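Local atomic coordinates of taurine dioxygenase (Burkholderia ambifaria, PDB entry 5VN6), a protein that probably catalyses the oxygen-dependent breakdown of taurine as an iron-dependent dioxygenase. Residues A60-F65 and G118-C123; P85-I90 and R278-G283. One frame throughout, in Å; residues are numbered along the deposited sequence.

Contact 1: residues A60-F65 and G118-C123; sequences AEHVAF and GCVLRC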
# COMPACT_ATOMS: atom_id res chain seq x y z
N ALA A 60 -29.33 13.21 -9.89
CA ALA A 60 -30.44 12.27 -9.95
C ALA A 60 -30.00 10.96 -10.59
O ALA A 60 -30.36 9.88 -10.10
CB ALA A 60 -31.63 12.90 -10.69
N GLU A 61 -29.19 11.03 -11.65
CA GLU A 61 -28.70 9.80 -12.27
C GLU A 61 -27.72 9.05 -11.36
O GLU A 61 -27.77 7.81 -11.30
CB GLU A 61 -28.04 10.09 -13.62
CG GLU A 61 -28.99 10.71 -14.64
CD GLU A 61 -28.30 11.12 -15.92
OE1 GLU A 61 -27.14 11.56 -15.86
OE2 GLU A 61 -28.93 11.02 -17.00
N HIS A 62 -26.85 9.77 -10.66
CA HIS A 62 -25.95 9.14 -9.69
C HIS A 62 -26.75 8.39 -8.64
O HIS A 62 -26.46 7.23 -8.31
CB HIS A 62 -25.06 10.22 -9.04
CG HIS A 62 -24.06 9.70 -8.04
ND1 HIS A 62 -23.07 10.50 -7.51
CD2 HIS A 62 -23.88 8.47 -7.48
CE1 HIS A 62 -22.34 9.80 -6.66
NE2 HIS A 62 -22.81 8.57 -6.62
N VAL A 63 -27.79 9.05 -8.10
CA VAL A 63 -28.64 8.44 -7.09
C VAL A 63 -29.41 7.26 -7.68
O VAL A 63 -29.44 6.17 -7.10
CB VAL A 63 -29.59 9.52 -6.53
CG1 VAL A 63 -30.82 8.89 -5.91
CG2 VAL A 63 -28.84 10.38 -5.51
N ALA A 64 -30.02 7.46 -8.85
CA ALA A 64 -30.82 6.39 -9.46
C ALA A 64 -29.96 5.19 -9.87
O ALA A 64 -30.44 4.05 -9.82
CB ALA A 64 -31.59 6.94 -10.66
N PHE A 65 -28.71 5.42 -10.28
CA PHE A 65 -27.84 4.28 -10.57
C PHE A 65 -27.55 3.49 -9.30
O PHE A 65 -27.63 2.25 -9.30
CB PHE A 65 -26.54 4.73 -11.23
CG PHE A 65 -25.50 3.64 -11.34
CD1 PHE A 65 -25.62 2.63 -12.29
CD2 PHE A 65 -24.40 3.60 -10.48
CE1 PHE A 65 -24.66 1.62 -12.38
CE2 PHE A 65 -23.45 2.60 -10.57
CZ PHE A 65 -23.58 1.60 -11.54
N GLY A 118 -22.25 -1.16 -0.00
CA GLY A 118 -21.25 -0.56 -0.87
C GLY A 118 -21.63 0.88 -1.15
O GLY A 118 -22.52 1.44 -0.49
N CYS A 119 -21.00 1.43 -2.18
CA CYS A 119 -21.02 2.87 -2.41
C CYS A 119 -20.72 3.18 -3.87
O CYS A 119 -19.95 2.47 -4.53
CB CYS A 119 -19.99 3.54 -1.49
SG CYS A 119 -19.94 5.33 -1.54
N VAL A 120 -21.32 4.26 -4.36
CA VAL A 120 -20.99 4.84 -5.66
C VAL A 120 -20.47 6.24 -5.39
O VAL A 120 -21.22 7.12 -4.95
CB VAL A 120 -22.19 4.88 -6.61
CG1 VAL A 120 -21.76 5.52 -7.93
CG2 VAL A 120 -22.80 3.48 -6.83
N LEU A 121 -19.19 6.46 -5.67
CA LEU A 121 -18.47 7.66 -5.28
C LEU A 121 -18.00 8.39 -6.52
O LEU A 121 -17.34 7.80 -7.38
CB LEU A 121 -17.28 7.29 -4.38
CG LEU A 121 -16.36 8.44 -3.93
CD1 LEU A 121 -17.14 9.48 -3.13
CD2 LEU A 121 -15.17 7.93 -3.12
N ARG A 122 -18.33 9.68 -6.63
CA ARG A 122 -17.93 10.48 -7.79
C ARG A 122 -17.07 11.67 -7.36
O ARG A 122 -17.38 12.35 -6.38
CB ARG A 122 -19.14 10.98 -8.60
CG ARG A 122 -18.71 11.84 -9.79
CD ARG A 122 -19.75 12.03 -10.87
NE ARG A 122 -20.76 13.00 -10.47
CZ ARG A 122 -21.38 13.82 -11.30
NH1 ARG A 122 -21.09 13.82 -12.60
NH2 ARG A 122 -22.30 14.65 -10.82
N CYS A 123 -16.00 11.92 -8.11
CA CYS A 123 -15.16 13.09 -7.85
C CYS A 123 -15.69 14.25 -8.68
O CYS A 123 -15.74 14.17 -9.91
CB CYS A 123 -13.70 12.80 -8.22
SG CYS A 123 -12.57 14.22 -7.98
O HOH W 1 -22.61 13.28 -8.39

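Contact 2: residues P85-I90 and R278-G283; sequences PGLVRI and RMERAG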
# COMPACT_ATOMS: atom_id res chain seq x y z
N PRO A 85 -31.99 13.26 -2.24
CA PRO A 85 -31.89 12.26 -1.17
C PRO A 85 -31.09 11.04 -1.59
O PRO A 85 -31.20 10.56 -2.72
CB PRO A 85 -33.35 11.90 -0.89
CG PRO A 85 -34.09 13.18 -1.20
CD PRO A 85 -33.37 13.77 -2.40
N GLY A 86 -30.28 10.53 -0.65
CA GLY A 86 -29.34 9.46 -0.87
C GLY A 86 -27.93 9.94 -1.16
O GLY A 86 -26.96 9.22 -0.89
N LEU A 87 -27.80 11.15 -1.70
CA LEU A 87 -26.51 11.72 -2.04
C LEU A 87 -25.96 12.53 -0.87
O LEU A 87 -26.68 13.32 -0.25
CB LEU A 87 -26.65 12.60 -3.28
CG LEU A 87 -25.37 13.04 -3.98
CD1 LEU A 87 -24.82 11.90 -4.83
CD2 LEU A 87 -25.66 14.27 -4.83
N VAL A 88 -24.67 12.34 -0.60
CA VAL A 88 -23.95 13.04 0.46
C VAL A 88 -22.76 13.75 -0.16
O VAL A 88 -21.92 13.11 -0.82
CB VAL A 88 -23.51 12.07 1.57
CG1 VAL A 88 -22.59 12.78 2.58
CG2 VAL A 88 -24.71 11.47 2.28
N ARG A 89 -22.67 15.06 0.04
CA ARG A 89 -21.56 15.86 -0.44
C ARG A 89 -20.42 15.82 0.57
O ARG A 89 -20.65 15.89 1.78
CB ARG A 89 -21.99 17.31 -0.68
CG ARG A 89 -23.01 17.50 -1.80
CD ARG A 89 -23.12 18.97 -2.24
NE ARG A 89 -21.84 19.68 -2.10
CZ ARG A 89 -20.85 19.64 -2.99
NH1 ARG A 89 -19.73 20.32 -2.75
NH2 ARG A 89 -20.96 18.93 -4.10
N ILE A 90 -19.20 15.71 0.08
CA ILE A 90 -18.00 15.65 0.91
C ILE A 90 -17.06 16.73 0.39
O ILE A 90 -16.33 16.50 -0.58
CB ILE A 90 -17.33 14.27 0.88
CG1 ILE A 90 -18.34 13.16 1.17
CG2 ILE A 90 -16.20 14.21 1.90
CD1 ILE A 90 -17.76 11.78 1.07
N ARG A 278 -13.89 18.04 -3.74
CA ARG A 278 -15.33 17.84 -3.62
C ARG A 278 -15.69 16.48 -4.19
O ARG A 278 -15.45 16.23 -5.38
CB ARG A 278 -16.10 18.96 -4.32
CG ARG A 278 -16.04 20.29 -3.58
CD ARG A 278 -16.96 21.36 -4.19
NE ARG A 278 -16.53 21.79 -5.51
CZ ARG A 278 -17.29 21.76 -6.60
NH1 ARG A 278 -18.54 21.34 -6.53
NH2 ARG A 278 -16.80 22.17 -7.76
N MET A 279 -16.26 15.63 -3.34
CA MET A 279 -16.74 14.30 -3.69
C MET A 279 -18.23 14.20 -3.36
O MET A 279 -18.75 14.94 -2.53
CB MET A 279 -15.98 13.19 -2.94
CG MET A 279 -14.49 13.40 -2.84
SD MET A 279 -13.59 12.90 -4.32
CE MET A 279 -13.83 11.13 -4.38
N GLU A 280 -18.91 13.27 -4.03
CA GLU A 280 -20.30 12.97 -3.72
C GLU A 280 -20.47 11.46 -3.75
O GLU A 280 -20.01 10.80 -4.69
CB GLU A 280 -21.26 13.65 -4.71
CG GLU A 280 -21.21 15.19 -4.63
CD GLU A 280 -22.19 15.90 -5.57
OE1 GLU A 280 -22.95 15.22 -6.29
OE2 GLU A 280 -22.18 17.15 -5.59
N ARG A 281 -21.11 10.91 -2.72
CA ARG A 281 -21.25 9.47 -2.60
C ARG A 281 -22.72 9.10 -2.38
O ARG A 281 -23.53 9.91 -1.92
CB ARG A 281 -20.38 8.90 -1.48
CG ARG A 281 -20.77 9.31 -0.07
CD ARG A 281 -19.76 8.76 0.96
NE ARG A 281 -19.73 7.30 1.02
CZ ARG A 281 -20.54 6.56 1.76
NH1 ARG A 281 -20.43 5.23 1.75
NH2 ARG A 281 -21.48 7.14 2.51
N ALA A 282 -23.06 7.88 -2.79
CA ALA A 282 -24.36 7.28 -2.52
C ALA A 282 -24.12 5.91 -1.92
O ALA A 282 -23.59 5.02 -2.59
CB ALA A 282 -25.20 7.18 -3.80
N GLY A 283 -24.47 5.76 -0.64
CA GLY A 283 -24.25 4.50 0.06
C GLY A 283 -25.48 3.61 -0.03
O GLY A 283 -26.61 4.09 -0.03

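Contact 1: residues A60-F65 and G118-C123
H62 reaches from helix 59-67 to the backbone of strand 118-125 and bonds to V120. Its NE2 donates to V120 O at 2.7 Å, with an N-H...O angle of 152°. The oxygen lies in the plane of the imidazole ring, at its edge. Seen from V120, however, the donor stands above the peptide plane, 58° out of it. The same oxygen probably also accepts from the backbone N of A282 on the next strand, so two donors would share it.

The V120 side chain packs beside this bond. CG1 lies 3.5 Å from H62 NE2. The other branch, CG2, is turned to the F65 ring and meets CE2 at 3.9 Å. One valine thus touches two side chains about a helical turn apart, one with each branch. F65 also packs on I258 of strand 256-260 and on L27 and A30 of helix 27-32. R122 CB touches the imidazole obliquely, 3.9 Å from H62 CE1.

CG of H62 is anti to the backbone N (chi1 -178°), which carries the ring out from the helix to the strand. A water lies at the ring edge by ND1, in the ring plane, 3.0 Å from H62 ND1. It accepts from R122 NE at 2.8 Å. R122 is itself anchored beyond the contact, where its NH1 donates to Q55 O and, weakly, to I57 O.

Both ring nitrogens of this buried histidine therefore have polar partners, which helps fix the rotation of the ring. R122 and the E280 carboxylate would probably act on its charge in opposite senses. The bond to V120 O requires a proton on NE2.

Contact 2: residues P85-I90 and R278-G283
V88 and I90 pair with R281 and M279 as an antiparallel ladder at the border of the main sheet, where strand 87-91 is the outermost strand within the chain. V88 N donates to R281 O at 3.0 Å, and R281 N returns the bond to V88 O. I90 and M279 are linked the same way, with I90 N to M279 O at 2.8 Å. Between these pairs sits the non-hydrogen-bonded pair R89-E280, where E280 CA lies 3.3 Å from V88 O in a CA-H...O contact.

R89 and E280 run side by side on one face. E280 OE2 accepts from R89 NH2 at 2.6 Å through its anti lone pair. The R89 chain bends at chi3 (32°), which helps turn the guanidinium back to E280. This salt bridge is bent, with an N-H...O angle of 130°. The oxygen is in the guanidinium plane, but the carboxylate is turned 86° against it. R59 makes a second salt bridge to OE2. L87 CD2 lies against the other oxygen, E280 OE1, at 3.2 Å.

This sheet belongs to the double-stranded beta-helix core expected of a TfdA-type dioxygenase in the cupin clan. L87 and A282 reach helix 59-67 on the R89-E280 face. V88, I90, M279 and R281 point to the opposite face. There I90 CD1 packs on R281 CD at 3.6 Å, beside the aliphatic part of the arginine, whose NH1 forms a long, weak ion pair with the metal ligand D108.

In the fold
Contacts 1 and 2 lie on one sheet, with centres about 8 Å apart. Strands 118-125 and 278-284 are neighbours in it, and R122 N donates to E280 O at 2.8 Å, a probable hydrogen bond. H62 CE1 also packs on E280 O at 3.2 Å, and L87 touches H62, so the helix of contact 1 also lies over the strand pair of contact 2. The other face turns to the magnesium held by H106, D108 and H266. There the side chain of R281 is about 6 Å from the ion, and that of L121 about 8 Å. Thus L121 and R281 point to the metal side, and the helix of contact 1 lies on the other.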